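Long-range contacts in glycoside hydrolase family protein (Novosphingobium sp. PP1Y, PDB 6Q2F), which is an alpha-L-rhamnosidase that probably cleaves terminal alpha-L-rhamnose from glycoside substrates and carries a bound sodium ion: residues His60-Asn65 and Leu692-Ile696; Ile677-Val683 and Gly698-Gln704; Gln704-Met710 and Arg1093-Trp1098. One frame throughout, in Å; residues are numbered along the deposited sequence.

Interaction 1: His60-Asn65 and Leu692-Ile696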
loop_
_atom_site.group_PDB
_atom_site.type_symbol
_atom_site.label_atom_id
_atom_site.label_comp_id
_atom_site.label_asym_id
_atom_site.label_seq_id
_atom_site.Cartn_x
_atom_site.Cartn_y
_atom_site.Cartn_z
ATOM N N HIS A 60 -7.056 -3.671 -17.766
ATOM C CA HIS A 60 -6.984 -5.122 -17.672
ATOM C C HIS A 60 -7.577 -5.778 -18.910
ATOM O O HIS A 60 -8.677 -5.434 -19.338
ATOM C CB HIS A 60 -7.724 -5.617 -16.432
ATOM C CG HIS A 60 -7.054 -5.262 -15.140
ATOM N ND1 HIS A 60 -7.235 -4.045 -14.517
ATOM C CD2 HIS A 60 -6.225 -5.977 -14.343
ATOM C CE1 HIS A 60 -6.532 -4.022 -13.398
ATOM N NE2 HIS A 60 -5.910 -5.181 -13.270
ATOM N N TRP A 61 -6.845 -6.727 -19.480
ATOM C CA TRP A 61 -7.363 -7.613 -20.515
ATOM C C TRP A 61 -7.939 -8.844 -19.821
ATOM O O TRP A 61 -7.194 -9.646 -19.261
ATOM C CB TRP A 61 -6.254 -8.008 -21.491
ATOM C CG TRP A 61 -5.833 -6.926 -22.435
ATOM C CD1 TRP A 61 -6.249 -5.637 -22.445
ATOM C CD2 TRP A 61 -4.899 -7.061 -23.513
ATOM N NE1 TRP A 61 -5.634 -4.946 -23.462
ATOM C CE2 TRP A 61 -4.801 -5.808 -24.136
ATOM C CE3 TRP A 61 -4.120 -8.125 -23.999
ATOM C CZ2 TRP A 61 -3.980 -5.587 -25.246
ATOM C CZ3 TRP A 61 -3.326 -7.908 -25.095
ATOM C CH2 TRP A 61 -3.256 -6.643 -25.708
HETATM N N MSE A 62 -9.263 -8.983 -19.846
HETATM C CA MSE A 62 -9.936 -9.984 -19.031
HETATM C C MSE A 62 -10.008 -11.361 -19.717
HETATM O O MSE A 62 -10.860 -11.578 -20.571
HETATM C CB MSE A 62 -11.356 -9.516 -18.672
HETATM C CG MSE A 62 -11.455 -8.266 -17.785
HETATM SE SE MSE A 62 -10.240 -8.284 -16.270
HETATM C CE MSE A 62 -10.982 -9.914 -15.494
ATOM N N ASN A 63 -9.112 -12.283 -19.341
ATOM C CA ASN A 63 -9.239 -13.697 -19.710
ATOM C C ASN A 63 -9.325 -13.886 -21.226
ATOM O O ASN A 63 -10.179 -14.611 -21.733
ATOM C CB ASN A 63 -10.462 -14.303 -19.004
ATOM C CG ASN A 63 -10.476 -15.826 -19.017
ATOM O OD1 ASN A 63 -11.483 -16.430 -18.649
ATOM N ND2 ASN A 63 -9.360 -16.451 -19.409
ATOM N N GLY A 64 -8.432 -13.230 -21.961
ATOM C CA GLY A 64 -8.415 -13.395 -23.401
ATOM C C GLY A 64 -9.494 -12.631 -24.161
ATOM O O GLY A 64 -9.527 -12.709 -25.399
ATOM N N ASN A 65 -10.381 -11.903 -23.477
ATOM C CA ASN A 65 -11.413 -11.107 -24.148
ATOM C C ASN A 65 -10.780 -9.839 -24.716
ATOM O O ASN A 65 -10.795 -8.768 -24.103
ATOM C CB ASN A 65 -12.535 -10.776 -23.174
ATOM C CG ASN A 65 -13.472 -11.950 -22.956
ATOM O OD1 ASN A 65 -14.114 -12.403 -23.885
ATOM N ND2 ASN A 65 -13.554 -12.435 -21.724
ATOM N N LEU A 692 -17.772 -6.145 -19.628
ATOM C CA LEU A 692 -16.840 -6.809 -18.724
ATOM C C LEU A 692 -16.415 -5.903 -17.574
ATOM O O LEU A 692 -16.406 -4.676 -17.689
ATOM C CB LEU A 692 -15.596 -7.240 -19.474
ATOM C CG LEU A 692 -15.745 -8.218 -20.621
ATOM C CD1 LEU A 692 -14.358 -8.413 -21.212
ATOM C CD2 LEU A 692 -16.332 -9.504 -20.148
ATOM N N SER A 693 -16.056 -6.540 -16.467
ATOM C CA SER A 693 -15.585 -5.861 -15.273
ATOM C C SER A 693 -14.476 -6.736 -14.709
ATOM O O SER A 693 -14.450 -7.938 -14.973
ATOM C CB SER A 693 -16.714 -5.707 -14.255
ATOM O OG SER A 693 -17.225 -6.971 -13.866
ATOM N N LEU A 694 -13.607 -6.183 -13.888
ATOM C CA LEU A 694 -12.544 -6.959 -13.281
ATOM C C LEU A 694 -13.117 -7.635 -12.069
ATOM O O LEU A 694 -12.989 -7.168 -10.991
ATOM C CB LEU A 694 -11.396 -6.052 -12.870
ATOM C CG LEU A 694 -10.337 -6.636 -11.949
ATOM C CD1 LEU A 694 -9.579 -7.755 -12.598
ATOM C CD2 LEU A 694 -9.381 -5.607 -11.405
ATOM N N ALA A 695 -13.781 -8.743 -12.288
ATOM C CA ALA A 695 -14.429 -9.485 -11.237
ATOM C C ALA A 695 -15.417 -8.609 -10.463
ATOM O O ALA A 695 -16.207 -7.964 -11.040
ATOM C CB ALA A 695 -13.426 -10.164 -10.342
ATOM N N ILE A 696 -15.322 -8.580 -9.161
ATOM C CA ILE A 696 -16.225 -7.824 -8.341
ATOM C C ILE A 696 -15.705 -6.445 -8.076
ATOM O O ILE A 696 -16.151 -5.788 -7.180
ATOM C CB ILE A 696 -16.347 -8.475 -6.971
ATOM C CG1 ILE A 696 -14.991 -8.574 -6.319
ATOM C CG2 ILE A 696 -16.946 -9.854 -7.061
ATOM C CD1 ILE A 696 -15.074 -8.964 -4.871
#
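H60, M62 and N65 meet L692 and L694 in a buried apolar contact at the C-terminal end of strand 56-62, where the loop between strands 690-691 and 697-698 folds over the strand and the turn that follows it. No hydrogen bond crosses it. L694 divides its two methyl groups between two partners. CD2 sits over a face of the H60 imidazole, 4.0 Å from the ring centroid and 16° off the normal, a CH-pi contact displaced toward the CE1 side of the ring. CD1 meets the selenium of M62, with L694 CD1 and M62 SE 3.8 Å apart and the two side chains crossing at about a right angle. M62, modelled as selenomethionine, bends at both chi2 (-45°) and chi3 (-60°), and this fold brings SE and CE back against L694.

Strand 56-62 opens a (beta/alpha)8 barrel, and it pairs in parallel with strands 85-91 and 674-677. The sodium ion lies about 9 Å from the H60 side chain. H60 also stacks on F89 of the neighbouring strand, while its ND1 is buried with no partner in the model.

Beyond the strand, a type I' turn from M62 to N65 carries the chain round. M62 O is gripped twice, by N65 N at 3.0 Å and by N65 ND2 at 3.1 Å, the two donors arriving from opposite faces of the carbonyl plane. The N65 amide is tied further by P96 O, which receives ND2, and by I98 N, which donates to OD1. With its polar end held there, N65 presents CB to L692, whose CD1 approaches it at 3.6 Å; the same L692 CD1 lies 4.1 Å from M62 CB.

Interaction 2: Ile677-Val683 and Gly698-Gln704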
loop_
_atom_site.group_PDB
_atom_site.type_symbol
_atom_site.label_atom_id
_atom_site.label_comp_id
_atom_site.label_asym_id
_atom_site.label_seq_id
_atom_site.Cartn_x
_atom_site.Cartn_y
_atom_site.Cartn_z
ATOM N N ILE A 677 -6.077 5.320 -12.217
ATOM C CA ILE A 677 -7.375 4.803 -11.896
ATOM C C ILE A 677 -7.569 3.333 -12.075
ATOM O O ILE A 677 -7.346 2.816 -13.102
ATOM C CB ILE A 677 -8.477 5.574 -12.625
ATOM C CG1 ILE A 677 -8.371 7.044 -12.310
ATOM C CG2 ILE A 677 -9.839 5.052 -12.247
ATOM C CD1 ILE A 677 -8.867 7.945 -13.391
ATOM N N HIS A 678 -8.007 2.703 -11.021
ATOM C CA HIS A 678 -8.331 1.317 -11.009
ATOM C C HIS A 678 -9.829 1.208 -11.199
ATOM O O HIS A 678 -10.520 1.506 -10.275
ATOM C CB HIS A 678 -7.995 0.775 -9.647
ATOM C CG HIS A 678 -8.200 -0.688 -9.506
ATOM N ND1 HIS A 678 -9.440 -1.259 -9.442
ATOM C CD2 HIS A 678 -7.318 -1.697 -9.412
ATOM C CE1 HIS A 678 -9.316 -2.558 -9.339
ATOM N NE2 HIS A 678 -8.038 -2.850 -9.314
ATOM N N THR A 679 -10.353 0.768 -12.337
ATOM C CA THR A 679 -9.667 0.424 -13.557
ATOM C C THR A 679 -10.513 0.738 -14.775
ATOM O O THR A 679 -11.633 1.113 -14.693
ATOM C CB THR A 679 -9.453 -1.078 -13.795
ATOM O OG1 THR A 679 -10.286 -1.869 -12.980
ATOM C CG2 THR A 679 -8.119 -1.440 -13.725
ATOM N N SER A 680 -9.902 0.544 -15.914
ATOM C CA SER A 680 -10.481 0.706 -17.172
ATOM C C SER A 680 -10.279 -0.620 -17.881
ATOM O O SER A 680 -9.367 -0.785 -18.627
ATOM C CB SER A 680 -9.802 1.829 -17.908
ATOM O OG SER A 680 -10.503 2.199 -19.024
ATOM N N VAL A 681 -11.148 -1.569 -17.613
ATOM C CA VAL A 681 -11.100 -2.863 -18.272
ATOM C C VAL A 681 -11.234 -2.676 -19.783
ATOM O O VAL A 681 -11.998 -1.832 -20.265
ATOM C CB VAL A 681 -12.209 -3.758 -17.689
ATOM C CG1 VAL A 681 -12.596 -4.851 -18.660
ATOM C CG2 VAL A 681 -11.752 -4.372 -16.373
ATOM N N HIS A 682 -10.469 -3.458 -20.535
ATOM C CA HIS A 682 -10.519 -3.402 -21.991
ATOM C C HIS A 682 -11.869 -3.880 -22.508
ATOM O O HIS A 682 -12.364 -4.935 -22.090
ATOM C CB HIS A 682 -9.404 -4.270 -22.580
ATOM C CG HIS A 682 -9.619 -4.648 -24.010
ATOM N ND1 HIS A 682 -9.820 -3.715 -25.004
ATOM C CD2 HIS A 682 -9.633 -5.860 -24.619
ATOM C CE1 HIS A 682 -9.962 -4.334 -26.162
ATOM N NE2 HIS A 682 -9.845 -5.634 -25.955
ATOM N N VAL A 683 -12.448 -3.108 -23.428
ATOM C CA VAL A 683 -13.751 -3.405 -24.019
ATOM C C VAL A 683 -13.535 -4.030 -25.392
ATOM O O VAL A 683 -13.198 -3.323 -26.351
ATOM C CB VAL A 683 -14.615 -2.140 -24.117
ATOM C CG1 VAL A 683 -15.937 -2.440 -24.837
ATOM C CG2 VAL A 683 -14.845 -1.566 -22.737
ATOM N N GLY A 698 -14.492 -2.426 -8.938
ATOM C CA GLY A 698 -14.629 -1.228 -9.716
ATOM C C GLY A 698 -13.276 -0.561 -9.524
ATOM O O GLY A 698 -12.463 -1.147 -8.903
ATOM N N GLN A 699 -13.026 0.637 -10.024
ATOM C CA GLN A 699 -13.925 1.423 -10.822
ATOM C C GLN A 699 -14.194 0.764 -12.138
ATOM O O GLN A 699 -13.484 -0.088 -12.560
ATOM C CB GLN A 699 -13.343 2.799 -11.107
ATOM C CG GLN A 699 -13.207 3.676 -9.911
ATOM C CD GLN A 699 -14.521 3.995 -9.277
ATOM O OE1 GLN A 699 -15.378 4.520 -9.905
ATOM N NE2 GLN A 699 -14.670 3.672 -8.040
ATOM N N TYR A 700 -15.238 1.221 -12.783
ATOM C CA TYR A 700 -15.714 0.671 -14.050
ATOM C C TYR A 700 -15.482 1.678 -15.178
ATOM O O TYR A 700 -16.328 1.880 -16.053
ATOM C CB TYR A 700 -17.195 0.291 -13.937
ATOM C CG TYR A 700 -17.456 -0.678 -12.801
ATOM C CD1 TYR A 700 -17.679 -0.224 -11.507
ATOM C CD2 TYR A 700 -17.451 -2.051 -13.016
ATOM C CE1 TYR A 700 -17.900 -1.102 -10.471
ATOM C CE2 TYR A 700 -17.655 -2.935 -11.981
ATOM C CZ TYR A 700 -17.882 -2.461 -10.709
ATOM O OH TYR A 700 -18.093 -3.341 -9.683
ATOM N N PHE A 701 -14.309 2.310 -15.166
ATOM C CA PHE A 701 -14.070 3.561 -15.892
ATOM C C PHE A 701 -13.525 3.263 -17.288
ATOM O O PHE A 701 -12.335 3.400 -17.563
ATOM C CB PHE A 701 -13.112 4.427 -15.077
ATOM C CG PHE A 701 -12.900 5.795 -15.631
ATOM C CD1 PHE A 701 -13.980 6.629 -15.875
ATOM C CD2 PHE A 701 -11.621 6.263 -15.866
ATOM C CE1 PHE A 701 -13.780 7.919 -16.363
ATOM C CE2 PHE A 701 -11.414 7.536 -16.361
ATOM C CZ PHE A 701 -12.494 8.367 -16.605
ATOM N N ASN A 702 -14.419 2.842 -18.191
ATOM C CA ASN A 702 -14.047 2.598 -19.583
ATOM C C ASN A 702 -15.135 3.168 -20.491
ATOM O O ASN A 702 -16.077 3.824 -20.033
ATOM C CB ASN A 702 -13.782 1.109 -19.866
ATOM C CG ASN A 702 -15.022 0.220 -19.661
ATOM O OD1 ASN A 702 -16.171 0.667 -19.747
ATOM N ND2 ASN A 702 -14.774 -1.055 -19.386
ATOM N N ARG A 703 -14.992 2.937 -21.798
ATOM C CA ARG A 703 -15.856 3.594 -22.775
ATOM C C ARG A 703 -17.294 3.109 -22.726
ATOM O O ARG A 703 -18.169 3.749 -23.333
ATOM C CB ARG A 703 -15.305 3.392 -24.178
ATOM C CG ARG A 703 -15.163 1.930 -24.635
ATOM C CD ARG A 703 -14.579 1.953 -26.013
ATOM N NE ARG A 703 -14.201 0.629 -26.493
ATOM C CZ ARG A 703 -14.983 -0.091 -27.280
ATOM N NH1 ARG A 703 -16.165 0.407 -27.637
ATOM N NH2 ARG A 703 -14.598 -1.295 -27.684
ATOM N N GLN A 704 -17.557 1.999 -22.043
ATOM C CA GLN A 704 -18.912 1.515 -21.828
ATOM C C GLN A 704 -19.582 2.144 -20.608
ATOM O O GLN A 704 -20.790 1.970 -20.431
ATOM C CB GLN A 704 -18.902 -0.017 -21.670
ATOM C CG GLN A 704 -18.355 -0.798 -22.872
ATOM C CD GLN A 704 -19.258 -0.744 -24.094
ATOM O OE1 GLN A 704 -19.674 0.318 -24.539
ATOM N NE2 GLN A 704 -19.552 -1.905 -24.648
#
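H678 and G698 begin a row of seven hydrogen bonds, three between backbones and four from side chains, joining two loops that run side by side in the same direction. H678 ND1 donates to G698 O at 3.1 Å, the oxygen lying close to the imidazole plane, and H678 O takes Q699 N at 2.7 Å. T679 N reaches Q699 O at 3.3 Å from well above the carbonyl plane, whereas F701 N meets T679 O at 3.0 Å, nearly along the C=O axis. Both T679 and Q699 follow cis peptide bonds, so each loop has a cis peptide at this level. T679 OG1 is buried without a partner in the model.

One loop leaves strand 674-677, the eighth parallel strand of the (beta/alpha)8 barrel, and the other leads toward helix 712-726. The H678 side chain lies about 7 Å from the sodium ion.

Further along, all the donors are side chains. S680 OG, anti to its own N (chi1 -168°), gives its proton to F701 O at 2.6 Å. N702 works in both directions: ND2 binds V681 O at 3.0 Å, while OD1 accepts Q704 N in an Asx turn. R703 NH2 donates to V683 O at 2.8 Å, with V683 CG1 over one face of the guanidinium. Salt bridges from NH1 to D686 and from NE to D74 hold that group as well.

Interaction 3: Gln704-Met710 and Arg1093-Trp1098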
loop_
_atom_site.group_PDB
_atom_site.type_symbol
_atom_site.label_atom_id
_atom_site.label_comp_id
_atom_site.label_asym_id
_atom_site.label_seq_id
_atom_site.Cartn_x
_atom_site.Cartn_y
_atom_site.Cartn_z
ATOM N N GLN A 704 -17.557 1.999 -22.043
ATOM C CA GLN A 704 -18.912 1.515 -21.828
ATOM C C GLN A 704 -19.582 2.144 -20.608
ATOM O O GLN A 704 -20.790 1.970 -20.431
ATOM C CB GLN A 704 -18.902 -0.017 -21.670
ATOM C CG GLN A 704 -18.355 -0.798 -22.872
ATOM C CD GLN A 704 -19.258 -0.744 -24.094
ATOM O OE1 GLN A 704 -19.674 0.318 -24.539
ATOM N NE2 GLN A 704 -19.552 -1.905 -24.648
ATOM N N GLU A 705 -18.832 2.841 -19.737
ATOM C CA GLU A 705 -19.475 3.538 -18.625
ATOM C C GLU A 705 -20.586 4.442 -19.155
ATOM O O GLU A 705 -20.473 5.011 -20.243
ATOM C CB GLU A 705 -18.431 4.341 -17.829
ATOM C CG GLU A 705 -18.942 5.096 -16.576
ATOM C CD GLU A 705 -19.643 4.206 -15.551
ATOM O OE1 GLU A 705 -20.816 3.835 -15.777
ATOM O OE2 GLU A 705 -19.042 3.892 -14.504
ATOM N N SER A 706 -21.679 4.552 -18.395
ATOM C CA SER A 706 -22.841 5.294 -18.887
ATOM C C SER A 706 -22.499 6.760 -19.144
ATOM O O SER A 706 -22.912 7.339 -20.155
ATOM C CB SER A 706 -24.008 5.175 -17.903
ATOM O OG SER A 706 -23.578 5.364 -16.571
ATOM N N TRP A 707 -21.711 7.369 -18.259
ATOM C CA TRP A 707 -21.301 8.757 -18.419
ATOM C C TRP A 707 -19.935 8.887 -19.089
ATOM O O TRP A 707 -19.300 9.947 -18.992
ATOM C CB TRP A 707 -21.303 9.461 -17.057
ATOM C CG TRP A 707 -20.610 8.687 -15.964
ATOM C CD1 TRP A 707 -21.150 7.688 -15.201
ATOM C CD2 TRP A 707 -19.263 8.861 -15.500
ATOM N NE1 TRP A 707 -20.216 7.220 -14.297
ATOM C CE2 TRP A 707 -19.052 7.928 -14.458
ATOM C CE3 TRP A 707 -18.220 9.721 -15.853
ATOM C CZ2 TRP A 707 -17.833 7.826 -13.767
ATOM C CZ3 TRP A 707 -17.017 9.624 -15.171
ATOM C CH2 TRP A 707 -16.830 8.674 -14.136
ATOM N N ALA A 708 -19.484 7.836 -19.781
ATOM C CA ALA A 708 -18.117 7.812 -20.293
ATOM C C ALA A 708 -17.857 8.948 -21.273
ATOM O O ALA A 708 -16.774 9.544 -21.269
ATOM C CB ALA A 708 -17.828 6.475 -20.959
ATOM N N GLU A 709 -18.824 9.262 -22.137
ATOM C CA GLU A 709 -18.571 10.346 -23.074
ATOM C C GLU A 709 -18.724 11.718 -22.431
ATOM O O GLU A 709 -18.575 12.731 -23.116
ATOM C CB GLU A 709 -19.477 10.222 -24.292
ATOM C CG GLU A 709 -19.198 8.952 -25.100
ATOM C CD GLU A 709 -17.743 8.846 -25.544
ATOM O OE1 GLU A 709 -17.245 7.696 -25.679
ATOM O OE2 GLU A 709 -17.095 9.893 -25.753
HETATM N N MSE A 710 -18.999 11.779 -21.138
HETATM C CA MSE A 710 -18.995 13.058 -20.446
HETATM C C MSE A 710 -17.993 13.093 -19.294
HETATM O O MSE A 710 -18.152 13.861 -18.361
HETATM C CB MSE A 710 -20.403 13.393 -19.950
HETATM C CG MSE A 710 -21.330 13.851 -21.081
HETATM SE SE MSE A 710 -23.202 14.118 -20.517
HETATM C CE MSE A 710 -22.840 15.148 -18.871
ATOM N N ARG A 1093 -27.364 18.269 -20.924
ATOM C CA ARG A 1093 -27.188 16.846 -21.141
ATOM C C ARG A 1093 -26.821 16.231 -19.798
ATOM O O ARG A 1093 -25.723 16.480 -19.272
ATOM C CB ARG A 1093 -26.129 16.600 -22.210
ATOM C CG ARG A 1093 -26.645 16.901 -23.621
ATOM C CD ARG A 1093 -25.532 17.007 -24.657
ATOM N NE ARG A 1093 -24.750 15.778 -24.766
ATOM C CZ ARG A 1093 -23.510 15.637 -24.308
ATOM N NH1 ARG A 1093 -22.888 16.652 -23.702
ATOM N NH2 ARG A 1093 -22.889 14.481 -24.461
ATOM N N VAL A 1094 -27.759 15.492 -19.205
ATOM C CA VAL A 1094 -27.558 14.871 -17.900
ATOM C C VAL A 1094 -27.235 13.401 -18.096
ATOM O O VAL A 1094 -27.979 12.674 -18.768
ATOM C CB VAL A 1094 -28.778 15.021 -16.984
ATOM C CG1 VAL A 1094 -28.463 14.376 -15.636
ATOM C CG2 VAL A 1094 -29.147 16.489 -16.819
ATOM N N ALA A 1095 -26.133 12.965 -17.498
ATOM C CA ALA A 1095 -25.724 11.571 -17.472
ATOM C C ALA A 1095 -25.887 11.033 -16.057
ATOM O O ALA A 1095 -25.606 11.742 -15.080
ATOM C CB ALA A 1095 -24.261 11.423 -17.912
ATOM N N ASN A 1096 -26.327 9.782 -15.941
ATOM C CA ASN A 1096 -26.377 9.096 -14.655
ATOM C C ASN A 1096 -25.530 7.825 -14.757
ATOM O O ASN A 1096 -24.802 7.631 -15.731
ATOM C CB ASN A 1096 -27.820 8.797 -14.253
ATOM C CG ASN A 1096 -28.527 7.912 -15.257
ATOM O OD1 ASN A 1096 -28.066 7.758 -16.393
ATOM N ND2 ASN A 1096 -29.661 7.336 -14.853
ATOM N N THR A 1097 -25.626 6.965 -13.743
ATOM C CA THR A 1097 -24.907 5.696 -13.725
ATOM C C THR A 1097 -25.751 4.588 -14.363
ATOM O O THR A 1097 -26.939 4.752 -14.646
ATOM C CB THR A 1097 -24.547 5.282 -12.299
ATOM O OG1 THR A 1097 -25.753 5.029 -11.564
ATOM C CG2 THR A 1097 -23.707 6.362 -11.588
ATOM N N TRP A 1098 -25.111 3.433 -14.573
ATOM C CA TRP A 1098 -25.806 2.249 -15.073
ATOM C C TRP A 1098 -26.716 1.597 -14.051
ATOM O O TRP A 1098 -27.400 0.631 -14.408
ATOM C CB TRP A 1098 -24.805 1.189 -15.535
ATOM C CG TRP A 1098 -24.342 1.371 -16.924
ATOM C CD1 TRP A 1098 -23.078 1.742 -17.337
ATOM C CD2 TRP A 1098 -25.125 1.204 -18.109
ATOM N NE1 TRP A 1098 -23.041 1.800 -18.717
ATOM C CE2 TRP A 1098 -24.279 1.468 -19.212
ATOM C CE3 TRP A 1098 -26.459 0.835 -18.351
ATOM C CZ2 TRP A 1098 -24.732 1.394 -20.538
ATOM C CZ3 TRP A 1098 -26.902 0.753 -19.672
ATOM C CH2 TRP A 1098 -26.041 1.034 -20.746
HETATM O O HOH W 1 -19.970 14.408 -24.890
#
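S706 CB sits over a face of W1098 in a CH-pi contact, 3.7 Å from the centroid of the five-membered ring and 15° off its normal. The indole edge meanwhile faces Q704: NE1 donates to Q704 O at 2.8 Å along a nearly straight path of 163°, with the oxygen close to the ring plane. S706 OG, set between its own N and carbonyl carbon (chi1 45°), turns to the strand end and binds N1096 O at 2.7 Å, on a lone pair. W707 CB and the selenium of M710 both bear on the A1095 methyl, at 3.7 Å from W707 CB and 3.9 Å from M710 SE. M710 SE also stands over one face of the R1093 guanidinium; a water bridges R1093 NH2 to E709 O, and NH1 is held by Q1059.

The contact seats the chain before helix 712-726 on strand 1086-1095 of the C-terminal beta-sandwich, a galactose-binding-like domain. S706 N and W1098 NE1 are neighbouring donors with separate acceptors: E705 OE1 serves S706 N from its own side, through its anti lone pair. Two bonds cross, W1098 NE1 to Q704 O and S706 OG to N1096 O, consistent with a specific docking of the two domains.

Overall arrangement
The three contacts form a chain leading outward from the barrel. Interactions 1 and 2 touch, their centres 10 Å apart, H60 O probably bonding to H682 N; both sit at the C-terminal ends of barrel strands, near the sodium site. Interactions 2 and 3 share Q704, with centres 13 Å apart, and F701 packs on W707. Interactions 1 and 3 do not touch; their nearest atoms are about 6 Å apart. Along the sequence, interactions 1 and 2 interleave, and interaction 3 follows, reaching to the C-terminal sandwich. The region 677-710 therefore connects the first barrel strand, the surroundings of the metal and a domain far along the sequence.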